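Local coordinates for protein tRNA (guanosine(18)-2'-O)-methyltransferase (Aquifex aeolicus, PDB 1ZJR) that catalyses the transfer of a methyl group from S-adenosyl-L-methionine to the ribose 2'-oxygen of guanosine 18 in a subset of tRNA species, at residues Asn85-Gln88 and Lys89-Phe93; Val157-Ala160 and Thr161-Leu165; Glu186-Gln189 and Lys190-Lys194. All coordinates share one frame; numbering follows the deposited sequence.

Contact 1. Residues Asn85-Gln88 and Lys89-Phe93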
# COMPACT_ATOMS: atom_id res chain seq x y z
N ASN A 85 -0.54 -11.75 -12.05
CA ASN A 85 -1.42 -11.11 -13.02
C ASN A 85 -2.11 -9.94 -12.32
O ASN A 85 -3.08 -10.13 -11.59
CB ASN A 85 -2.45 -12.13 -13.51
CG ASN A 85 -3.35 -11.58 -14.60
OD1 ASN A 85 -4.11 -12.34 -15.21
ND2 ASN A 85 -3.28 -10.28 -14.85
N PRO A 86 -1.61 -8.71 -12.54
CA PRO A 86 -2.16 -7.49 -11.93
C PRO A 86 -3.64 -7.23 -12.17
O PRO A 86 -4.40 -7.03 -11.23
CB PRO A 86 -1.29 -6.38 -12.53
CG PRO A 86 0.01 -7.07 -12.78
CD PRO A 86 -0.43 -8.39 -13.36
N VAL A 87 -4.04 -7.22 -13.44
CA VAL A 87 -5.43 -6.96 -13.80
C VAL A 87 -6.39 -7.96 -13.16
O VAL A 87 -7.46 -7.58 -12.69
CB VAL A 87 -5.62 -6.98 -15.33
CG1 VAL A 87 -7.11 -6.87 -15.67
CG2 VAL A 87 -4.87 -5.82 -15.96
N GLN A 88 -6.00 -9.23 -13.13
CA GLN A 88 -6.84 -10.26 -12.54
C GLN A 88 -7.04 -9.99 -11.05
O GLN A 88 -8.16 -10.05 -10.54
CB GLN A 88 -6.21 -11.64 -12.74
CG GLN A 88 -7.07 -12.79 -12.25
CD GLN A 88 -6.42 -14.14 -12.47
OE1 GLN A 88 -5.34 -14.42 -11.95
NE2 GLN A 88 -7.08 -15.00 -13.24
N LYS A 89 -5.94 -9.70 -10.35
CA LYS A 89 -6.01 -9.43 -8.93
C LYS A 89 -6.81 -8.17 -8.64
O LYS A 89 -7.65 -8.14 -7.73
CB LYS A 89 -4.60 -9.28 -8.35
CG LYS A 89 -4.56 -9.30 -6.82
CD LYS A 89 -5.04 -10.65 -6.30
CE LYS A 89 -5.00 -10.72 -4.79
NZ LYS A 89 -5.48 -12.05 -4.30
N LEU A 90 -6.55 -7.11 -9.41
CA LEU A 90 -7.25 -5.86 -9.21
C LEU A 90 -8.74 -6.00 -9.50
O LEU A 90 -9.56 -5.34 -8.88
CB LEU A 90 -6.63 -4.77 -10.10
CG LEU A 90 -5.19 -4.42 -9.74
CD1 LEU A 90 -4.62 -3.45 -10.77
CD2 LEU A 90 -5.14 -3.81 -8.34
N LEU A 91 -9.09 -6.88 -10.44
CA LEU A 91 -10.49 -7.10 -10.78
C LEU A 91 -11.20 -7.76 -9.61
O LEU A 91 -12.38 -7.52 -9.37
CB LEU A 91 -10.61 -7.99 -12.03
CG LEU A 91 -10.20 -7.33 -13.34
CD1 LEU A 91 -10.22 -8.35 -14.47
CD2 LEU A 91 -11.14 -6.19 -13.64
N GLU A 92 -10.47 -8.60 -8.88
CA GLU A 92 -11.02 -9.28 -7.72
C GLU A 92 -11.44 -8.25 -6.69
O GLU A 92 -12.51 -8.37 -6.07
CB GLU A 92 -9.98 -10.23 -7.12
CG GLU A 92 -9.94 -11.59 -7.79
CD GLU A 92 -8.70 -12.38 -7.44
OE1 GLU A 92 -8.28 -12.36 -6.26
OE2 GLU A 92 -8.14 -13.03 -8.35
N PHE A 93 -10.61 -7.23 -6.49
CA PHE A 93 -10.93 -6.19 -5.53
C PHE A 93 -12.05 -5.31 -6.06
O PHE A 93 -12.95 -4.92 -5.32
CB PHE A 93 -9.71 -5.31 -5.23
CG PHE A 93 -8.73 -5.93 -4.28
CD1 PHE A 93 -7.53 -6.46 -4.74
CD2 PHE A 93 -9.00 -5.97 -2.91
CE1 PHE A 93 -6.60 -7.03 -3.86
CE2 PHE A 93 -8.08 -6.54 -2.02
CZ PHE A 93 -6.89 -7.07 -2.50
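Val87 and Leu91, one helical turn apart, lie side by side and point the same way, so that methyl meets methyl: Val87 CG1 is 3.6 Å from Leu91 CD1. The valine presents this branch because CG1 stands anti to its own backbone N (chi1 174°) and beside the carbonyl carbon, which carries it along the helix toward the next turn. Gln88 and Glu92 are set differently. Their flat ends are turned 43° against each other, and they meet loosely, the methylene Gln88 CG lying 4.1 Å from the carboxylate oxygen Glu92 OE2. The carboxylate turns instead to Lys89, in a salt bridge whose hydrogen bond, Lys89 NZ to Glu92 OE1, is weak at 3.4 Å; Glu81 is a long and weak second ion partner of the same ammonium group.

All of this decorates the first turns of helix 86-95, which opens with Asn85 at the N-cap position and packs on the parallel sheet of the SpoU fold. Lys89 N donates to Asn85 O at 3.1 Å, and Leu90 N to Pro86 O at 2.8 Å with an N-H...O angle of 167°. Leu90 also lays CB, CG and CD1 against Pro86 O. Its side chain is buried on Phe29, Val122 and Val124 of the central strands and on Ile136 of helix 134-137, whereas Gln88 and Glu92 belong to the solvent side.

Contact 2. Residues Val157-Ala160 and Thr161-Leu165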
# COMPACT_ATOMS: atom_id res chain seq x y z
N VAL A 157 9.01 7.24 -7.40
CA VAL A 157 7.82 6.45 -7.04
C VAL A 157 7.54 6.33 -5.54
O VAL A 157 6.38 6.35 -5.12
CB VAL A 157 7.90 5.02 -7.68
CG1 VAL A 157 9.05 4.24 -7.08
CG2 VAL A 157 6.57 4.27 -7.48
N SER A 158 8.59 6.21 -4.73
CA SER A 158 8.40 6.08 -3.28
C SER A 158 7.88 7.39 -2.68
O SER A 158 7.02 7.40 -1.79
CB SER A 158 9.72 5.68 -2.61
OG SER A 158 9.56 5.62 -1.21
N VAL A 159 8.41 8.51 -3.17
CA VAL A 159 7.98 9.80 -2.68
C VAL A 159 6.51 10.04 -3.06
O VAL A 159 5.72 10.47 -2.23
CB VAL A 159 8.86 10.95 -3.25
CG1 VAL A 159 8.36 12.30 -2.74
CG2 VAL A 159 10.31 10.74 -2.83
N ALA A 160 6.16 9.74 -4.31
CA ALA A 160 4.79 9.92 -4.77
C ALA A 160 3.84 9.06 -3.95
O ALA A 160 2.75 9.49 -3.58
CB ALA A 160 4.67 9.56 -6.26
N THR A 161 4.25 7.83 -3.67
CA THR A 161 3.42 6.92 -2.90
C THR A 161 3.14 7.49 -1.51
O THR A 161 2.02 7.42 -1.01
CB THR A 161 4.09 5.53 -2.76
OG1 THR A 161 4.19 4.93 -4.06
CG2 THR A 161 3.26 4.62 -1.85
N GLY A 162 4.17 8.07 -0.89
CA GLY A 162 3.98 8.66 0.42
C GLY A 162 3.06 9.87 0.38
O GLY A 162 2.23 10.06 1.27
N ILE A 163 3.21 10.70 -0.64
CA ILE A 163 2.38 11.89 -0.78
C ILE A 163 0.91 11.51 -0.91
O ILE A 163 0.04 12.07 -0.24
CB ILE A 163 2.82 12.72 -2.01
CG1 ILE A 163 4.20 13.31 -1.75
CG2 ILE A 163 1.77 13.81 -2.33
CD1 ILE A 163 4.92 13.81 -2.99
N ILE A 164 0.64 10.54 -1.78
CA ILE A 164 -0.74 10.11 -1.99
C ILE A 164 -1.29 9.41 -0.76
O ILE A 164 -2.40 9.71 -0.33
CB ILE A 164 -0.83 9.17 -3.20
CG1 ILE A 164 -0.31 9.89 -4.45
CG2 ILE A 164 -2.29 8.73 -3.41
CD1 ILE A 164 -0.11 8.98 -5.66
N LEU A 165 -0.53 8.48 -0.18
CA LEU A 165 -1.01 7.79 1.01
C LEU A 165 -1.27 8.73 2.18
O LEU A 165 -2.13 8.46 3.01
CB LEU A 165 -0.03 6.69 1.43
CG LEU A 165 -0.07 5.43 0.56
CD1 LEU A 165 0.97 4.43 1.06
CD2 LEU A 165 -1.47 4.80 0.62
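Hydrogen bonding comes first here, because Thr161 holds Val157 O twice: its backbone N donates at 3.0 Å to Val157 O, and its hydroxyl OG1 donates at 2.8 Å to the same Val157 O. The two donors come from opposite faces of the carbonyl plane, each tilted 30° from it, so the oxygen is gripped from above and below. What allows this is the first torsion, -65°, which turns OG1 back beside the threonine's own N. A valine here would probably leave Val157 O with the backbone N-H as its sole donor from this residue, the hydroxyl's grip on the other face of the carbonyl being lost. The remaining bonds are the regular i to i+4 set, among them Ile163 N to Val159 O and Ile164 N to Ala160 O, both 3.0 Å.

This is the start of helix 157-174 in the SpoU methyltransferase fold, beside the predicted S-adenosyl-L-methionine site: Ala160 touches Ile146 and the side chain of Ile164 comes within about 4 Å of that of Thr103. Asn156, just ahead, receives a hydrogen bond from Val159 N on its side-chain oxygen. Ile164 also brings the end of its side chain nearer the preceding turn, CG1 lying 3.2 Å from the carbonyl oxygen Ala160 O.

Apolar contact is thinner. Val159 CG1 meets Ile163 CD1 at 3.8 Å, the two chains slanting across one another on the outer side, while Thr161 rests on Ile42 of helix 36-49 and Val125 of the sheet.

Contact 3. Residues Glu186-Gln189 and Lys190-Lys194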
# COMPACT_ATOMS: atom_id res chain seq x y z
N GLU A 186 -11.32 -11.02 16.39
CA GLU A 186 -10.98 -12.36 15.89
C GLU A 186 -9.80 -12.24 14.92
O GLU A 186 -8.84 -13.02 14.98
CB GLU A 186 -12.15 -13.00 15.15
CG GLU A 186 -13.36 -13.40 16.01
CD GLU A 186 -14.43 -12.33 16.05
OE1 GLU A 186 -15.63 -12.68 16.04
OE2 GLU A 186 -14.08 -11.13 16.11
N GLU A 187 -9.89 -11.27 14.03
CA GLU A 187 -8.86 -11.03 13.02
C GLU A 187 -7.56 -10.55 13.66
O GLU A 187 -6.46 -10.95 13.24
CB GLU A 187 -9.39 -10.01 12.01
CG GLU A 187 -10.51 -10.60 11.14
CD GLU A 187 -11.45 -9.56 10.56
OE1 GLU A 187 -11.12 -8.36 10.59
OE2 GLU A 187 -12.53 -9.95 10.06
N ILE A 188 -7.67 -9.70 14.67
CA ILE A 188 -6.50 -9.20 15.38
C ILE A 188 -5.80 -10.36 16.08
O ILE A 188 -4.58 -10.51 15.98
CB ILE A 188 -6.90 -8.13 16.42
CG1 ILE A 188 -7.38 -6.86 15.71
CG2 ILE A 188 -5.73 -7.83 17.35
CD1 ILE A 188 -7.83 -5.75 16.65
N GLN A 189 -6.56 -11.18 16.79
CA GLN A 189 -5.94 -12.31 17.48
C GLN A 189 -5.31 -13.29 16.50
O GLN A 189 -4.25 -13.85 16.78
CB GLN A 189 -6.96 -13.04 18.36
CG GLN A 189 -7.13 -12.41 19.73
CD GLN A 189 -8.01 -13.23 20.64
OE1 GLN A 189 -7.76 -14.42 20.86
NE2 GLN A 189 -9.04 -12.60 21.20
N LYS A 190 -5.94 -13.49 15.35
CA LYS A 190 -5.40 -14.41 14.35
C LYS A 190 -4.05 -13.91 13.86
O LYS A 190 -3.09 -14.68 13.74
CB LYS A 190 -6.36 -14.55 13.17
CG LYS A 190 -5.89 -15.56 12.12
CD LYS A 190 -6.74 -15.54 10.86
CE LYS A 190 -6.55 -14.25 10.07
NZ LYS A 190 -5.13 -14.05 9.63
N ILE A 191 -3.97 -12.61 13.57
CA ILE A 191 -2.72 -12.04 13.09
C ILE A 191 -1.65 -12.06 14.17
O ILE A 191 -0.50 -12.39 13.90
CB ILE A 191 -2.94 -10.60 12.58
CG1 ILE A 191 -3.92 -10.63 11.41
CG2 ILE A 191 -1.59 -9.99 12.17
CD1 ILE A 191 -4.32 -9.25 10.90
N LEU A 192 -2.01 -11.72 15.40
CA LEU A 192 -1.05 -11.73 16.50
C LEU A 192 -0.42 -13.12 16.62
O LEU A 192 0.81 -13.26 16.71
CB LEU A 192 -1.73 -11.38 17.83
CG LEU A 192 -2.03 -9.91 18.13
CD1 LEU A 192 -2.80 -9.79 19.44
CD2 LEU A 192 -0.73 -9.13 18.20
N LYS A 193 -1.27 -14.14 16.63
CA LYS A 193 -0.80 -15.51 16.74
C LYS A 193 0.09 -15.88 15.55
O LYS A 193 1.18 -16.42 15.73
CB LYS A 193 -1.99 -16.47 16.81
CG LYS A 193 -2.80 -16.37 18.09
CD LYS A 193 -3.98 -17.33 18.08
CE LYS A 193 -4.74 -17.29 19.39
NZ LYS A 193 -5.33 -15.95 19.66
N LYS A 194 -0.38 -15.59 14.35
CA LYS A 194 0.36 -15.91 13.14
C LYS A 194 1.73 -15.25 13.07
O LYS A 194 2.75 -15.93 12.88
CB LYS A 194 -0.45 -15.52 11.90
CG LYS A 194 0.20 -15.91 10.58
CD LYS A 194 -0.75 -15.68 9.41
CE LYS A 194 -0.14 -16.16 8.10
NZ LYS A 194 -1.08 -16.03 6.95
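Gln189 and Lys193, one turn apart, run side by side and point the same way, and the lysine turns its amine in toward the glutamine. The bend comes at the last torsion of Lys193 (chi4 62°), after an otherwise extended chain, and brings NZ to 3.1 Å from Gln189 OE1 in a weak hydrogen bond and to 3.6 Å from Gln189 CB. The other end of the amide is held by a different partner, NE2 donating to Glu185, so both ends of the amide are engaged and its rotation is probably limited. Beneath them Lys193 N bonds Gln189 O at 3.0 Å, and the lysine's CG lies 3.2 Å from that same Gln189 O.

Lys190 takes its share of the contact through its root: CB rests 3.4 Å from Glu186 O, to which its backbone N also donates, while the bent end leads away. Ile188 and Leu192 are aligned like the polar pair, with CG2 of Ile188 4.1 Å from CD1 of Leu192. These apolar chains face helix 7-19, where Ile188 touches Arg16, Leu192 meets Leu15 and Arg16, and Ile191 packs on Leu19, so that helix 185-200 lies against the N-terminal helix.

How the contacts relate
Each of the three contacts joins successive turns of a single helix, yet the chemistry follows the setting. Contact 2, nearest the chain's centre, is the most buried and lies beside the predicted cofactor site; there a hydroxyl is turned back onto the backbone. Contact 1 sits at the surface, its outer face carrying an ion pair, yet both it and contact 2 pack on strand 121-126 of the parallel sheet. Contact 3 is partly buried, but against helix 7-19 and away from the annotated sites, and its outer face carries a weak amide-to-amine hydrogen bond. No two of them touch: contacts 2 and 3 lie on opposite sides of the chain's centre, nearest atoms about 18 Å apart.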